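Local atomic coordinates of ubiquinone biosynthesis accessory factor UbiJ (Escherichia coli, PDB entry 6H6O), a protein that binds hydrophobic ubiquinone biosynthetic intermediates through its SCP2 domain and is essential for the stability of the Ubi complex in aerobic ubiquinone synthesis. Residues V47-V52 / S58-F63. Residues are numbered along the deposited sequence; the frame is centred on the assembly and turned at random.
Sequences VLRVEV and SLILVF
Arg49 and Glu51 both grip the hydroxyl of Ser58 where the antiparallel hairpin of 47-52 and 58-63 nears its turn. Ser58 OG donates to Glu51 OE1 (2.7 Å) on the syn side, somewhat out of the carboxylate plane, and accepts a bent hydrogen bond from Arg49 NH2 (3.0 Å). Arg49 NE closes the three-residue network with a salt bridge to Glu51 OE2 (2.9 Å), met from above the carboxylate plane. Glu51 folds back to this point because its chain bends at chi2 (-72°). Ile60 CD1 lies over the centre of the Arg49 guanidinium, 4.0 Å above its plane. With an alanine at Arg49, the Glu51 carboxylate would probably lose its cationic mate and Ile60 CD1 its guanidinium cover.

Backbone bonds pair Leu48 with Leu61 and Val50 with Leu59, the shortest from Val50 N to Leu59 O (2.7 Å).

Apolar contacts lie on both faces. On the face that carries Arg49, Val47 CG1 presses tightly on Ile60 CG2 (3.5 Å); on the opposite face, Leu48 CB meets the Phe63 ring edge at CE2 (4.0 Å).

Within the SCP2 domain's mixed sheet, strand 80-84 flanks 47-52 and strand 68-71 flanks 58-63. Helix 14-30 packs on Leu59 and Leu61, while Trp74 touches Val47 and Ile60 and its carbonyl accepts a hydrogen bond from Arg49 NH1.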
ATOM      1  N   VAL A  47     -17.909   0.724 -10.572  1.00 13.43           N
ATOM      2  CA  VAL A  47     -16.495   0.851 -10.945  1.00 12.75           C
ATOM      3  C   VAL A  47     -15.957   2.153 -10.299  1.00 18.89           C
ATOM      4  O   VAL A  47     -16.397   3.256 -10.665  1.00 17.53           O
ATOM      5  CB  VAL A  47     -16.250   0.857 -12.470  1.00 16.27           C
ATOM      6  CG1 VAL A  47     -14.740   0.934 -12.765  1.00 15.56           C
ATOM      7  CG2 VAL A  47     -16.880  -0.359 -13.144  1.00 16.81           C
ATOM      8  N   LEU A  48     -15.033   2.019  -9.333  1.00 17.14           N
ATOM      9  CA  LEU A  48     -14.441   3.153  -8.640  1.00 17.26           C
ATOM     10  C   LEU A  48     -12.974   3.260  -9.038  1.00 19.71           C
ATOM     11  O   LEU A  48     -12.198   2.345  -8.754  1.00 16.69           O
ATOM     12  CB  LEU A  48     -14.579   2.977  -7.118  1.00 17.67           C
ATOM     13  CG  LEU A  48     -13.878   4.023  -6.191  1.00 23.80           C
ATOM     14  CD1 LEU A  48     -14.401   5.463  -6.448  1.00 24.54           C
ATOM     15  CD2 LEU A  48     -14.082   3.661  -4.701  1.00 23.36           C
ATOM     16  N   ARG A  49     -12.607   4.371  -9.703  1.00 16.63           N
ATOM     17  CA  ARG A  49     -11.223   4.627 -10.119  1.00 16.21           C
ATOM     18  C   ARG A  49     -10.528   5.498  -9.072  1.00 20.00           C
ATOM     19  O   ARG A  49     -11.048   6.543  -8.699  1.00 20.54           O
ATOM     20  CB  ARG A  49     -11.186   5.299 -11.502  1.00 16.69           C
ATOM     21  CG  ARG A  49      -9.795   5.306 -12.128  1.00 20.75           C
ATOM     22  CD  ARG A  49      -9.838   5.690 -13.605  1.00 30.63           C
ATOM     23  NE  ARG A  49      -8.517   5.500 -14.200  1.00 32.56           N
ATOM     24  CZ  ARG A  49      -8.240   4.706 -15.230  1.00 41.79           C
ATOM     25  NH1 ARG A  49      -9.206   4.033 -15.838  1.00 23.99           N
ATOM     26  NH2 ARG A  49      -6.992   4.585 -15.664  1.00 34.89           N
ATOM     27  N   VAL A  50      -9.350   5.070  -8.617  1.00 16.93           N
ATOM     28  CA  VAL A  50      -8.572   5.768  -7.597  1.00 17.89           C
ATOM     29  C   VAL A  50      -7.250   6.208  -8.218  1.00 23.57           C
ATOM     30  O   VAL A  50      -6.458   5.367  -8.657  1.00 22.74           O
ATOM     31  CB  VAL A  50      -8.367   4.947  -6.279  1.00 22.87           C
ATOM     32  CG1 VAL A  50      -7.623   5.771  -5.227  1.00 23.46           C
ATOM     33  CG2 VAL A  50      -9.686   4.421  -5.710  1.00 22.21           C
ATOM     34  N   GLU A  51      -7.051   7.531  -8.307  1.00 21.45           N
ATOM     35  CA  GLU A  51      -5.828   8.139  -8.834  1.00 21.85           C
ATOM     36  C   GLU A  51      -5.042   8.634  -7.627  1.00 26.12           C
ATOM     37  O   GLU A  51      -5.456   9.601  -6.981  1.00 25.43           O
ATOM     38  CB  GLU A  51      -6.141   9.303  -9.789  1.00 23.27           C
ATOM     39  CG  GLU A  51      -7.054   8.953 -10.965  1.00 26.55           C
ATOM     40  CD  GLU A  51      -6.487   8.101 -12.087  1.00 41.05           C
ATOM     41  OE1 GLU A  51      -5.319   7.665 -12.005  1.00 39.44           O
ATOM     42  OE2 GLU A  51      -7.240   7.842 -13.051  1.00 36.26           O
ATOM     43  N   VAL A  52      -3.976   7.922  -7.257  1.00 24.30           N
ATOM     44  CA  VAL A  52      -3.178   8.316  -6.096  1.00 25.06           C
ATOM     45  C   VAL A  52      -2.113   9.290  -6.620  1.00 27.64           C
ATOM     46  O   VAL A  52      -1.279   8.905  -7.449  1.00 25.87           O
ATOM     47  CB  VAL A  52      -2.579   7.120  -5.282  1.00 30.51           C
ATOM     48  CG1 VAL A  52      -1.901   7.621  -4.012  1.00 31.18           C
ATOM     49  CG2 VAL A  52      -3.658   6.108  -4.896  1.00 30.33           C
ATOM     50  N   SER A  58      -3.121   4.087 -12.068  1.00 27.83           N
ATOM     51  CA  SER A  58      -4.455   4.118 -11.463  1.00 26.09           C
ATOM     52  C   SER A  58      -4.743   2.785 -10.729  1.00 27.64           C
ATOM     53  O   SER A  58      -4.083   1.773 -10.991  1.00 27.18           O
ATOM     54  CB  SER A  58      -5.503   4.307 -12.562  1.00 29.37           C
ATOM     55  OG  SER A  58      -5.199   5.388 -13.428  1.00 33.71           O
ATOM     56  N   LEU A  59      -5.740   2.803  -9.830  1.00 22.63           N
ATOM     57  CA  LEU A  59      -6.284   1.623  -9.163  1.00 21.48           C
ATOM     58  C   LEU A  59      -7.777   1.624  -9.533  1.00 23.85           C
ATOM     59  O   LEU A  59      -8.438   2.647  -9.416  1.00 25.04           O
ATOM     60  CB  LEU A  59      -6.166   1.692  -7.639  1.00 22.27           C
ATOM     61  CG  LEU A  59      -4.794   1.442  -6.998  1.00 29.05           C
ATOM     62  CD1 LEU A  59      -4.908   1.606  -5.498  1.00 30.18           C
ATOM     63  CD2 LEU A  59      -4.264   0.009  -7.296  1.00 32.43           C
ATOM     64  N   ILE A  60      -8.285   0.508  -9.995  1.00 16.92           N
ATOM     65  CA  ILE A  60      -9.697   0.427 -10.360  1.00 16.15           C
ATOM     66  C   ILE A  60     -10.333  -0.698  -9.538  1.00 19.69           C
ATOM     67  O   ILE A  60      -9.845  -1.820  -9.541  1.00 20.08           O
ATOM     68  CB  ILE A  60      -9.886   0.286 -11.887  1.00 18.59           C
ATOM     69  CG1 ILE A  60      -9.209   1.474 -12.657  1.00 19.10           C
ATOM     70  CG2 ILE A  60     -11.389   0.217 -12.227  1.00 19.31           C
ATOM     71  CD1 ILE A  60      -7.832   1.175 -13.212  1.00 28.89           C
ATOM     72  N   LEU A  61     -11.378  -0.359  -8.788  1.00 15.13           N
ATOM     73  CA  LEU A  61     -12.104  -1.293  -7.920  1.00 14.23           C
ATOM     74  C   LEU A  61     -13.444  -1.618  -8.589  1.00 18.54           C
ATOM     75  O   LEU A  61     -14.216  -0.694  -8.896  1.00 17.36           O
ATOM     76  CB  LEU A  61     -12.344  -0.661  -6.542  1.00 14.41           C
ATOM     77  CG  LEU A  61     -11.198  -0.723  -5.493  1.00 19.21           C
ATOM     78  CD1 LEU A  61      -9.893  -0.151  -6.008  1.00 20.94           C
ATOM     79  CD2 LEU A  61     -11.612  -0.014  -4.213  1.00 18.03           C
ATOM     80  N   VAL A  62     -13.704  -2.903  -8.850  1.00 13.29           N
ATOM     81  CA  VAL A  62     -14.973  -3.333  -9.497  1.00 13.51           C
ATOM     82  C   VAL A  62     -15.713  -4.182  -8.485  1.00 17.43           C
ATOM     83  O   VAL A  62     -15.254  -5.273  -8.159  1.00 17.55           O
ATOM     84  CB  VAL A  62     -14.732  -4.110 -10.823  1.00 17.77           C
ATOM     85  CG1 VAL A  62     -16.062  -4.489 -11.470  1.00 19.15           C
ATOM     86  CG2 VAL A  62     -13.854  -3.300 -11.785  1.00 17.84           C
ATOM     87  N   PHE A  63     -16.862  -3.698  -8.013  1.00 16.10           N
ATOM     88  CA  PHE A  63     -17.627  -4.368  -6.968  1.00 15.39           C
ATOM     89  C   PHE A  63     -18.671  -5.365  -7.481  1.00 21.10           C
ATOM     90  O   PHE A  63     -19.579  -4.982  -8.218  1.00 20.10           O
ATOM     91  CB  PHE A  63     -18.278  -3.330  -6.035  1.00 16.61           C
ATOM     92  CG  PHE A  63     -17.298  -2.407  -5.353  1.00 17.32           C
ATOM     93  CD1 PHE A  63     -16.741  -2.745  -4.119  1.00 19.08           C
ATOM     94  CD2 PHE A  63     -16.929  -1.199  -5.940  1.00 17.12           C
ATOM     95  CE1 PHE A  63     -15.809  -1.894  -3.489  1.00 19.56           C
ATOM     96  CE2 PHE A  63     -16.005  -0.352  -5.315  1.00 20.87           C
ATOM     97  CZ  PHE A  63     -15.452  -0.704  -4.087  1.00 18.89           C
TER